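Local coordinates for putative lipoprotein (Clostridium perfringens ATCC 13124, PDB 4R7R) that is of unknown function but is a putative lipoprotein that may be tethered to the cell membrane by a lipid and could itself bind lipids, at residues I23-L28 with E41-I46; K80-I85 with T92-D97; Y9-L14 with D103-K108. All blocks are in the same frame, centred on the assembly; numbering follows the deposited sequence.

Interaction 1 (I23-L28 with E41-I46)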
loop_
_atom_site.group_PDB
_atom_site.type_symbol
_atom_site.label_atom_id
_atom_site.label_comp_id
_atom_site.label_asym_id
_atom_site.label_seq_id
_atom_site.Cartn_x
_atom_site.Cartn_y
_atom_site.Cartn_z
ATOM N N ILE A 23 -11.534 8.094 -0.900
ATOM C CA ILE A 23 -10.934 7.025 -1.688
ATOM C C ILE A 23 -11.796 5.764 -1.756
ATOM O O ILE A 23 -12.604 5.484 -0.872
ATOM C CB ILE A 23 -9.515 6.625 -1.158
ATOM C CG1 ILE A 23 -9.574 6.027 0.249
ATOM C CG2 ILE A 23 -8.558 7.816 -1.203
ATOM C CD1 ILE A 23 -8.248 5.447 0.696
ATOM N N LYS A 24 -11.618 5.023 -2.842
ATOM C CA LYS A 24 -12.147 3.679 -2.963
ATOM C C LYS A 24 -10.973 2.721 -3.054
ATOM O O LYS A 24 -9.937 3.055 -3.637
ATOM C CB LYS A 24 -13.046 3.547 -4.190
ATOM C CG LYS A 24 -14.378 4.240 -4.057
ATOM C CD LYS A 24 -15.103 4.264 -5.387
ATOM C CE LYS A 24 -16.550 4.713 -5.214
ATOM N NZ LYS A 24 -17.275 4.785 -6.517
ATOM N N ILE A 25 -11.121 1.534 -2.476
ATOM C CA ILE A 25 -10.040 0.568 -2.521
ATOM C C ILE A 25 -10.487 -0.728 -3.171
ATOM O O ILE A 25 -11.579 -1.217 -2.930
ATOM C CB ILE A 25 -9.487 0.270 -1.125
ATOM C CG1 ILE A 25 -8.913 1.539 -0.497
ATOM C CG2 ILE A 25 -8.404 -0.781 -1.211
ATOM C CD1 ILE A 25 -8.538 1.354 0.963
ATOM N N ARG A 26 -9.627 -1.262 -4.023
ATOM C CA ARG A 26 -9.848 -2.555 -4.624
ATOM C C ARG A 26 -8.715 -3.464 -4.245
ATOM O O ARG A 26 -7.562 -3.081 -4.364
ATOM C CB ARG A 26 -9.931 -2.443 -6.133
ATOM C CG ARG A 26 -11.302 -2.653 -6.661
ATOM C CD ARG A 26 -11.348 -2.335 -8.138
ATOM N NE ARG A 26 -10.700 -1.065 -8.469
ATOM C CZ ARG A 26 -9.640 -0.959 -9.265
ATOM N NH1 ARG A 26 -9.104 -2.049 -9.811
ATOM N NH2 ARG A 26 -9.120 0.236 -9.522
ATOM N N LEU A 27 -9.050 -4.657 -3.770
ATOM C CA LEU A 27 -8.057 -5.666 -3.444
ATOM C C LEU A 27 -8.038 -6.759 -4.510
ATOM O O LEU A 27 -9.089 -7.261 -4.918
ATOM C CB LEU A 27 -8.341 -6.285 -2.077
ATOM C CG LEU A 27 -8.264 -5.408 -0.833
ATOM C CD1 LEU A 27 -8.336 -6.274 0.414
ATOM C CD2 LEU A 27 -6.981 -4.611 -0.843
ATOM N N LEU A 28 -6.835 -7.121 -4.950
ATOM C CA LEU A 28 -6.644 -8.234 -5.870
ATOM C C LEU A 28 -5.778 -9.343 -5.244
ATOM O O LEU A 28 -4.640 -9.090 -4.839
ATOM C CB LEU A 28 -6.005 -7.735 -7.167
ATOM C CG LEU A 28 -5.779 -8.801 -8.239
ATOM C CD1 LEU A 28 -7.116 -9.278 -8.750
ATOM C CD2 LEU A 28 -4.933 -8.256 -9.370
ATOM N N GLU A 41 -16.519 1.091 5.822
ATOM C CA GLU A 41 -16.067 1.069 7.208
ATOM C C GLU A 41 -14.577 0.739 7.391
ATOM O O GLU A 41 -13.966 1.118 8.394
ATOM C CB GLU A 41 -16.905 0.053 7.979
ATOM C CG GLU A 41 -17.003 -1.281 7.244
ATOM C CD GLU A 41 -17.832 -2.310 7.983
ATOM O OE1 GLU A 41 -18.944 -2.641 7.496
ATOM O OE2 GLU A 41 -17.365 -2.790 9.042
ATOM N N ASP A 42 -14.005 0.019 6.429
ATOM C CA ASP A 42 -12.627 -0.450 6.523
ATOM C C ASP A 42 -11.651 0.439 5.773
ATOM O O ASP A 42 -10.447 0.364 5.992
ATOM C CB ASP A 42 -12.514 -1.875 5.986
ATOM C CG ASP A 42 -13.245 -2.883 6.847
ATOM O OD1 ASP A 42 -13.212 -2.750 8.092
ATOM O OD2 ASP A 42 -13.852 -3.812 6.271
ATOM N N VAL A 43 -12.175 1.294 4.903
ATOM C CA VAL A 43 -11.356 2.065 3.983
ATOM C C VAL A 43 -10.375 3.002 4.713
ATOM O O VAL A 43 -9.365 3.412 4.144
ATOM C CB VAL A 43 -12.271 2.861 3.005
ATOM C CG1 VAL A 43 -12.158 4.379 3.200
ATOM C CG2 VAL A 43 -11.980 2.456 1.576
ATOM N N ARG A 44 -10.646 3.297 5.984
ATOM C CA ARG A 44 -9.816 4.224 6.753
ATOM C C ARG A 44 -8.411 3.687 6.999
ATOM O O ARG A 44 -7.557 4.406 7.539
ATOM C CB ARG A 44 -10.469 4.566 8.098
ATOM C CG ARG A 44 -10.761 3.375 9.008
ATOM C CD ARG A 44 -11.163 3.849 10.406
ATOM N NE ARG A 44 -10.030 4.453 11.106
ATOM C CZ ARG A 44 -10.129 5.299 12.131
ATOM N NH1 ARG A 44 -11.320 5.667 12.588
ATOM N NH2 ARG A 44 -9.027 5.785 12.691
ATOM N N ILE A 45 -8.186 2.435 6.591
ATOM C CA ILE A 45 -6.902 1.751 6.739
ATOM C C ILE A 45 -5.765 2.555 6.132
ATOM O O ILE A 45 -4.678 2.590 6.692
ATOM C CB ILE A 45 -6.923 0.313 6.091
ATOM C CG1 ILE A 45 -5.588 -0.405 6.316
ATOM C CG2 ILE A 45 -7.275 0.370 4.592
ATOM C CD1 ILE A 45 -5.323 -0.775 7.769
ATOM N N ILE A 46 -6.009 3.215 5.006
ATOM C CA ILE A 46 -4.924 3.906 4.307
ATOM C C ILE A 46 -4.511 5.142 5.071
ATOM O O ILE A 46 -3.328 5.362 5.330
ATOM C CB ILE A 46 -5.310 4.300 2.868
ATOM C CG1 ILE A 46 -5.688 3.053 2.065
ATOM C CG2 ILE A 46 -4.155 5.039 2.181
ATOM C CD1 ILE A 46 -4.780 1.844 2.322
#
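Ile25 sends its CD1 methyl straight at Ile46, tip to tip, the closest side-chain approach here, Ile25 CD1 to Ile46 CG1 at 3.5 Å. The same methyl also touches Val43 CG2 at 3.7 Å and reaches Ile45 CG2 at 4.0 Å, so one strand side chain is wedged among three residues around the start of the helix. In Ile25, CG1 stands opposite the carbonyl carbon (chi1 -61°) and the chain is extended beyond it, which carries CD1 off the strand and into this group. Ile23 comes to the same residue: its CD1 approaches Ile46 at a slant, 3.8 Å from Ile46 CG1. Between Ile23 and Val43 the fit slackens: Ile23 CG1 and Val43 CG1 are 4.3 Å apart, and both residues are partly exposed. No hydrogen bond joins the segments; the side chains meet by apolar contact alone, while a type I turn from Asp42 to Ile45 folds the chain into the helix. The outer side is charged instead, with Arg44 pointing off to pair with Asp48 and Asp42 bonded to Tyr122 and Lys126. The contact thus lays the start of helix 45-52 against strand 24-29 of the antiparallel sheet, with Ile72 and Ile74 of strand 70-75 beside Ile25 and Ile23, respectively, and Leu116 and Phe119 of helix 116-125 against Ile45.

Interaction 2 (K80-I85 with T92-D97)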
loop_
_atom_site.group_PDB
_atom_site.type_symbol
_atom_site.label_atom_id
_atom_site.label_comp_id
_atom_site.label_asym_id
_atom_site.label_seq_id
_atom_site.Cartn_x
_atom_site.Cartn_y
_atom_site.Cartn_z
ATOM N N LYS A 80 -4.819 7.331 -9.476
ATOM C CA LYS A 80 -4.867 5.992 -8.898
ATOM C C LYS A 80 -3.473 5.582 -8.389
ATOM O O LYS A 80 -2.462 5.781 -9.065
ATOM C CB LYS A 80 -5.393 4.945 -9.898
ATOM C CG LYS A 80 -5.169 3.491 -9.385
ATOM C CD LYS A 80 -6.129 2.447 -9.957
ATOM C CE LYS A 80 -5.517 1.651 -11.106
ATOM N NZ LYS A 80 -6.461 0.603 -11.600
ATOM N N TYR A 81 -3.420 5.014 -7.190
ATOM C CA TYR A 81 -2.160 4.515 -6.682
ATOM C C TYR A 81 -2.249 3.011 -6.428
ATOM O O TYR A 81 -3.336 2.438 -6.280
ATOM C CB TYR A 81 -1.756 5.275 -5.414
ATOM C CG TYR A 81 -1.038 6.603 -5.679
ATOM C CD1 TYR A 81 -1.691 7.660 -6.301
ATOM C CD2 TYR A 81 0.283 6.793 -5.289
ATOM C CE1 TYR A 81 -1.053 8.853 -6.542
ATOM C CE2 TYR A 81 0.934 7.994 -5.517
ATOM C CZ TYR A 81 0.265 9.019 -6.150
ATOM O OH TYR A 81 0.913 10.217 -6.387
ATOM N N VAL A 82 -1.090 2.376 -6.379
ATOM C CA VAL A 82 -1.016 0.945 -6.211
ATOM C C VAL A 82 -0.124 0.641 -5.020
ATOM O O VAL A 82 0.925 1.256 -4.848
ATOM C CB VAL A 82 -0.475 0.255 -7.500
ATOM C CG1 VAL A 82 -0.230 -1.206 -7.271
ATOM C CG2 VAL A 82 -1.444 0.454 -8.659
ATOM N N ILE A 83 -0.564 -0.288 -4.173
ATOM C CA ILE A 83 0.312 -0.834 -3.147
ATOM C C ILE A 83 0.450 -2.344 -3.361
ATOM O O ILE A 83 -0.553 -3.077 -3.353
ATOM C CB ILE A 83 -0.207 -0.569 -1.721
ATOM C CG1 ILE A 83 -0.570 0.902 -1.534
ATOM C CG2 ILE A 83 0.835 -0.999 -0.683
ATOM C CD1 ILE A 83 -1.215 1.196 -0.194
ATOM N N ASP A 84 1.679 -2.810 -3.566
ATOM C CA ASP A 84 1.900 -4.242 -3.694
ATOM C C ASP A 84 2.240 -4.809 -2.313
ATOM O O ASP A 84 3.092 -4.260 -1.614
ATOM C CB ASP A 84 3.011 -4.541 -4.709
ATOM C CG ASP A 84 2.604 -4.210 -6.150
ATOM O OD1 ASP A 84 1.392 -4.287 -6.464
ATOM O OD2 ASP A 84 3.494 -3.885 -6.978
ATOM N N ILE A 85 1.571 -5.891 -1.911
ATOM C CA ILE A 85 1.831 -6.492 -0.603
ATOM C C ILE A 85 2.687 -7.767 -0.696
ATOM O O ILE A 85 2.278 -8.759 -1.312
ATOM C CB ILE A 85 0.502 -6.828 0.116
ATOM C CG1 ILE A 85 -0.434 -5.609 0.114
ATOM C CG2 ILE A 85 0.765 -7.340 1.520
ATOM C CD1 ILE A 85 0.204 -4.380 0.701
ATOM N N THR A 92 5.325 -2.140 -1.591
ATOM C CA THR A 92 5.767 -1.095 -2.503
ATOM C C THR A 92 4.559 -0.230 -2.827
ATOM O O THR A 92 3.415 -0.679 -2.704
ATOM C CB THR A 92 6.377 -1.630 -3.818
ATOM O OG1 THR A 92 5.386 -2.351 -4.565
ATOM C CG2 THR A 92 7.598 -2.513 -3.544
ATOM N N LEU A 93 4.821 1.001 -3.247
ATOM C CA LEU A 93 3.781 2.000 -3.404
ATOM C C LEU A 93 4.170 2.927 -4.553
ATOM O O LEU A 93 5.304 3.457 -4.592
ATOM C CB LEU A 93 3.592 2.783 -2.093
ATOM C CG LEU A 93 2.347 3.665 -1.900
ATOM C CD1 LEU A 93 2.137 3.949 -0.415
ATOM C CD2 LEU A 93 2.446 4.978 -2.678
ATOM N N TYR A 94 3.235 3.130 -5.484
ATOM C CA TYR A 94 3.533 3.894 -6.686
ATOM C C TYR A 94 2.254 4.292 -7.420
ATOM O O TYR A 94 1.206 3.654 -7.227
ATOM C CB TYR A 94 4.465 3.090 -7.600
ATOM C CG TYR A 94 3.978 1.704 -7.970
ATOM C CD1 TYR A 94 3.312 1.484 -9.168
ATOM C CD2 TYR A 94 4.204 0.609 -7.130
ATOM C CE1 TYR A 94 2.866 0.214 -9.525
ATOM C CE2 TYR A 94 3.775 -0.656 -7.473
ATOM C CZ TYR A 94 3.106 -0.855 -8.673
ATOM O OH TYR A 94 2.674 -2.118 -9.033
ATOM N N PRO A 95 2.323 5.362 -8.242
ATOM C CA PRO A 95 1.136 5.711 -9.023
ATOM C C PRO A 95 0.904 4.627 -10.059
ATOM O O PRO A 95 1.870 3.987 -10.509
ATOM C CB PRO A 95 1.493 7.066 -9.663
ATOM C CG PRO A 95 2.976 7.166 -9.596
ATOM C CD PRO A 95 3.449 6.287 -8.468
ATOM N N TRP A 96 -0.356 4.413 -10.426
ATOM C CA TRP A 96 -0.724 3.261 -11.249
ATOM C C TRP A 96 -0.047 3.267 -12.619
ATOM O O TRP A 96 0.168 2.224 -13.222
ATOM C CB TRP A 96 -2.241 3.219 -11.432
ATOM C CG TRP A 96 -2.718 4.263 -12.387
ATOM C CD1 TRP A 96 -2.649 5.624 -12.224
ATOM C CD2 TRP A 96 -3.311 4.042 -13.670
ATOM N NE1 TRP A 96 -3.172 6.255 -13.323
ATOM C CE2 TRP A 96 -3.588 5.311 -14.225
ATOM C CE3 TRP A 96 -3.641 2.895 -14.399
ATOM C CZ2 TRP A 96 -4.185 5.468 -15.478
ATOM C CZ3 TRP A 96 -4.239 3.047 -15.651
ATOM C CH2 TRP A 96 -4.501 4.327 -16.179
ATOM N N ASP A 97 0.272 4.455 -13.113
ATOM C CA ASP A 97 0.794 4.603 -14.464
ATOM C C ASP A 97 2.283 4.952 -14.464
ATOM O O ASP A 97 2.831 5.364 -15.488
ATOM C CB ASP A 97 -0.003 5.683 -15.228
ATOM C CG ASP A 97 0.152 7.078 -14.608
ATOM O OD1 ASP A 97 -0.003 8.096 -15.338
ATOM O OD2 ASP A 97 0.433 7.151 -13.382
HETATM O O HOH W 1 5.919 -4.064 -6.866
#
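Strands 80-85 and 92-95 run antiparallel at 162°, the two arms of a beta hairpin, with Val82–Tyr94 and Asp84–Thr92 as hydrogen-bonded pairs; Val82 N reaches Tyr94 O at 2.8 Å. A further backbone bond from Trp96 N to Lys80 O carries the pairing just past the strand. On the face bearing Val82 and Asp84, the Tyr94 ring lies against Val82, its partner across the hairpin, because chi1 of 55° sets CG between the backbone N and carbonyl carbon. Val82 CB then sits over one ring face, 4.1 Å from the centroid, a CH-pi contact. The phenol runs on to donate to Asp84, its OH 2.8 Å from OD2 on the syn side, somewhat out of the carboxylate plane, with carboxylate and ring planes 67° apart. Elsewhere Pro95 CA lies over the Tyr81 ring, 4.0 Å from its centroid, and Lys80 CB packs over the indole of Trp96. Ile83 and Leu93 lie side by side on the other face. Asp84 also forms a salt bridge through OD1 with Lys71, which bonds Tyr94 OH as well. This buried carboxylate is therefore held at both oxygens, and the lysine and phenol would be expected to favour its charged form.

Interaction 3 (Y9-L14 with D103-K108)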
loop_
_atom_site.group_PDB
_atom_site.type_symbol
_atom_site.label_atom_id
_atom_site.label_comp_id
_atom_site.label_asym_id
_atom_site.label_seq_id
_atom_site.Cartn_x
_atom_site.Cartn_y
_atom_site.Cartn_z
ATOM N N TYR A 9 9.084 9.521 -1.823
ATOM C CA TYR A 9 8.499 10.395 -2.833
ATOM C C TYR A 9 7.016 10.137 -3.098
ATOM O O TYR A 9 6.204 11.064 -3.021
ATOM C CB TYR A 9 9.275 10.275 -4.154
ATOM C CG TYR A 9 8.759 11.178 -5.263
ATOM C CD1 TYR A 9 7.854 10.701 -6.225
ATOM C CD2 TYR A 9 9.182 12.512 -5.360
ATOM C CE1 TYR A 9 7.384 11.532 -7.241
ATOM C CE2 TYR A 9 8.714 13.350 -6.385
ATOM C CZ TYR A 9 7.822 12.850 -7.308
ATOM O OH TYR A 9 7.357 13.668 -8.302
ATOM N N HIS A 10 6.659 8.892 -3.406
ATOM C CA HIS A 10 5.302 8.611 -3.873
ATOM C C HIS A 10 4.310 8.597 -2.725
ATOM O O HIS A 10 3.128 8.896 -2.914
ATOM C CB HIS A 10 5.225 7.272 -4.620
ATOM C CG HIS A 10 5.837 7.293 -5.986
ATOM N ND1 HIS A 10 5.516 8.244 -6.933
ATOM C CD2 HIS A 10 6.734 6.467 -6.567
ATOM C CE1 HIS A 10 6.198 8.002 -8.040
ATOM N NE2 HIS A 10 6.945 6.929 -7.842
ATOM N N THR A 11 4.782 8.232 -1.540
ATOM C CA THR A 11 3.909 8.164 -0.363
ATOM C C THR A 11 3.485 9.559 0.095
ATOM O O THR A 11 2.342 9.780 0.476
ATOM C CB THR A 11 4.600 7.436 0.802
ATOM O OG1 THR A 11 5.041 6.148 0.351
ATOM C CG2 THR A 11 3.654 7.284 1.985
ATOM N N LYS A 12 4.423 10.498 0.041
ATOM C CA LYS A 12 4.139 11.890 0.350
ATOM C C LYS A 12 3.064 12.449 -0.593
ATOM O O LYS A 12 2.163 13.177 -0.162
ATOM C CB LYS A 12 5.436 12.703 0.277
ATOM C CG LYS A 12 5.263 14.198 0.133
ATOM C CD LYS A 12 6.582 14.905 0.391
ATOM C CE LYS A 12 7.176 14.450 1.719
ATOM N NZ LYS A 12 8.157 15.428 2.274
ATOM N N ASN A 13 3.138 12.083 -1.870
ATOM C CA ASN A 13 2.144 12.533 -2.833
ATOM C C ASN A 13 0.790 11.898 -2.595
ATOM O O ASN A 13 -0.239 12.563 -2.695
ATOM C CB ASN A 13 2.617 12.255 -4.258
ATOM C CG ASN A 13 3.676 13.242 -4.706
ATOM O OD1 ASN A 13 3.814 14.322 -4.122
ATOM N ND2 ASN A 13 4.436 12.879 -5.735
ATOM N N LEU A 14 0.789 10.616 -2.266
ATOM C CA LEU A 14 -0.459 9.936 -1.986
ATOM C C LEU A 14 -1.066 10.542 -0.735
ATOM O O LEU A 14 -2.262 10.847 -0.689
ATOM C CB LEU A 14 -0.239 8.436 -1.808
ATOM C CG LEU A 14 -1.506 7.678 -1.419
ATOM C CD1 LEU A 14 -2.536 7.813 -2.528
ATOM C CD2 LEU A 14 -1.196 6.218 -1.122
ATOM N N ASP A 103 8.167 3.476 -4.258
ATOM C CA ASP A 103 8.498 3.591 -2.839
ATOM C C ASP A 103 8.615 2.189 -2.207
ATOM O O ASP A 103 7.821 1.290 -2.515
ATOM C CB ASP A 103 7.423 4.391 -2.089
ATOM C CG ASP A 103 7.631 5.909 -2.146
ATOM O OD1 ASP A 103 8.333 6.449 -3.049
ATOM O OD2 ASP A 103 7.050 6.572 -1.256
ATOM N N TYR A 104 9.584 2.000 -1.320
ATOM C CA TYR A 104 9.716 0.731 -0.606
ATOM C C TYR A 104 9.589 0.999 0.876
ATOM O O TYR A 104 10.297 1.863 1.423
ATOM C CB TYR A 104 11.058 0.040 -0.914
ATOM C CG TYR A 104 11.201 -0.434 -2.347
ATOM C CD1 TYR A 104 11.136 -1.797 -2.666
ATOM C CD2 TYR A 104 11.397 0.482 -3.390
ATOM C CE1 TYR A 104 11.268 -2.237 -3.992
ATOM C CE2 TYR A 104 11.516 0.060 -4.717
ATOM C CZ TYR A 104 11.455 -1.298 -5.015
ATOM O OH TYR A 104 11.577 -1.705 -6.329
ATOM N N LEU A 105 8.704 0.260 1.534
ATOM C CA LEU A 105 8.517 0.422 2.962
ATOM C C LEU A 105 8.561 -0.929 3.663
ATOM O O LEU A 105 8.045 -1.914 3.136
ATOM C CB LEU A 105 7.187 1.113 3.272
ATOM C CG LEU A 105 6.758 2.400 2.557
ATOM C CD1 LEU A 105 6.262 2.153 1.153
ATOM C CD2 LEU A 105 5.654 3.073 3.355
ATOM N N SER A 106 9.187 -0.966 4.837
ATOM C CA SER A 106 9.018 -2.065 5.778
ATOM C C SER A 106 8.049 -1.618 6.870
ATOM O O SER A 106 8.164 -0.506 7.395
ATOM C CB SER A 106 10.354 -2.485 6.389
ATOM O OG SER A 106 10.162 -3.455 7.412
ATOM N N LEU A 107 7.102 -2.487 7.218
ATOM C CA LEU A 107 6.032 -2.137 8.155
ATOM C C LEU A 107 6.129 -2.869 9.471
ATOM O O LEU A 107 5.123 -3.037 10.145
ATOM C CB LEU A 107 4.653 -2.435 7.544
ATOM C CG LEU A 107 4.340 -1.721 6.233
ATOM C CD1 LEU A 107 2.887 -1.955 5.792
ATOM C CD2 LEU A 107 4.632 -0.247 6.385
ATOM N N LYS A 108 7.315 -3.319 9.845
ATOM C CA LYS A 108 7.431 -4.105 11.068
ATOM C C LYS A 108 7.098 -3.307 12.344
ATOM O O LYS A 108 6.489 -3.852 13.281
ATOM C CB LYS A 108 8.827 -4.718 11.167
ATOM C CG LYS A 108 8.960 -5.977 10.343
ATOM C CD LYS A 108 10.329 -6.102 9.705
ATOM C CE LYS A 108 10.366 -7.284 8.744
ATOM N NZ LYS A 108 9.768 -8.511 9.361
#
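Asp103 OD2 takes two hydrogen bonds from a single residue, Thr11: the hydroxyl OG1 donates at 2.6 Å and the backbone N at 2.8 Å to OD2. The two come in differently. OG1 uses the anti lone pair, on the side away from the other carboxylate oxygen, whereas the amide arrives from above the carboxylate plane, 49° out of it. Thr11 can do both because its OG1 stands opposite the carbonyl carbon, beside its own N. The other oxygen, OD1, accepts from His10 N at 3.0 Å in a nearly straight bond, 169° at the hydrogen, again from above the plane. A carboxylate gripping backbone amides in the first turn of helix 9-17 faces the positive end of the helix dipole, which would be expected to stabilise its negative charge. Here the acid comes from strand 103-106, more than 90 residues on in sequence, and the strand runs at nearly a right angle (89°) to the helix, so the bonds pin the helix start onto the antiparallel sheet. Arg101 supplies a salt bridge to OD1. The His10 side chain slants across the carboxylate, its CB 3.6 Å from Asp103 OD1. Leu105, two residues along the strand, brings its CD1 to 4.3 Å from Thr11 OG1, and Phe58 of the neighbouring strand 58-59 packs against Thr11, Asp103 and Leu105.

All three contacts involve the same antiparallel sheet. Interactions 2 and 3 are adjoining, with centres about 10 Å apart: strands 90-95 and 103-106 are neighbours, Leu93 O lying 2.9 Å from Asp103 N in a probable hydrogen bond, while Pro95 CD packs 3.2 Å from His10 ND1. Interaction 1 lies farther across the sheet, with strand 70-75 between, its centre about 13 Å from that of interaction 2, with Arg26 and Lys80 bringing like charges close beside Asp75, which pairs with the arginine. Interactions 1 and 3 fall on opposite sides of the chain's centre, about 17 Å between centres. A glycerol, probably from crystallisation, sits about 4 Å from the Thr11 side chain.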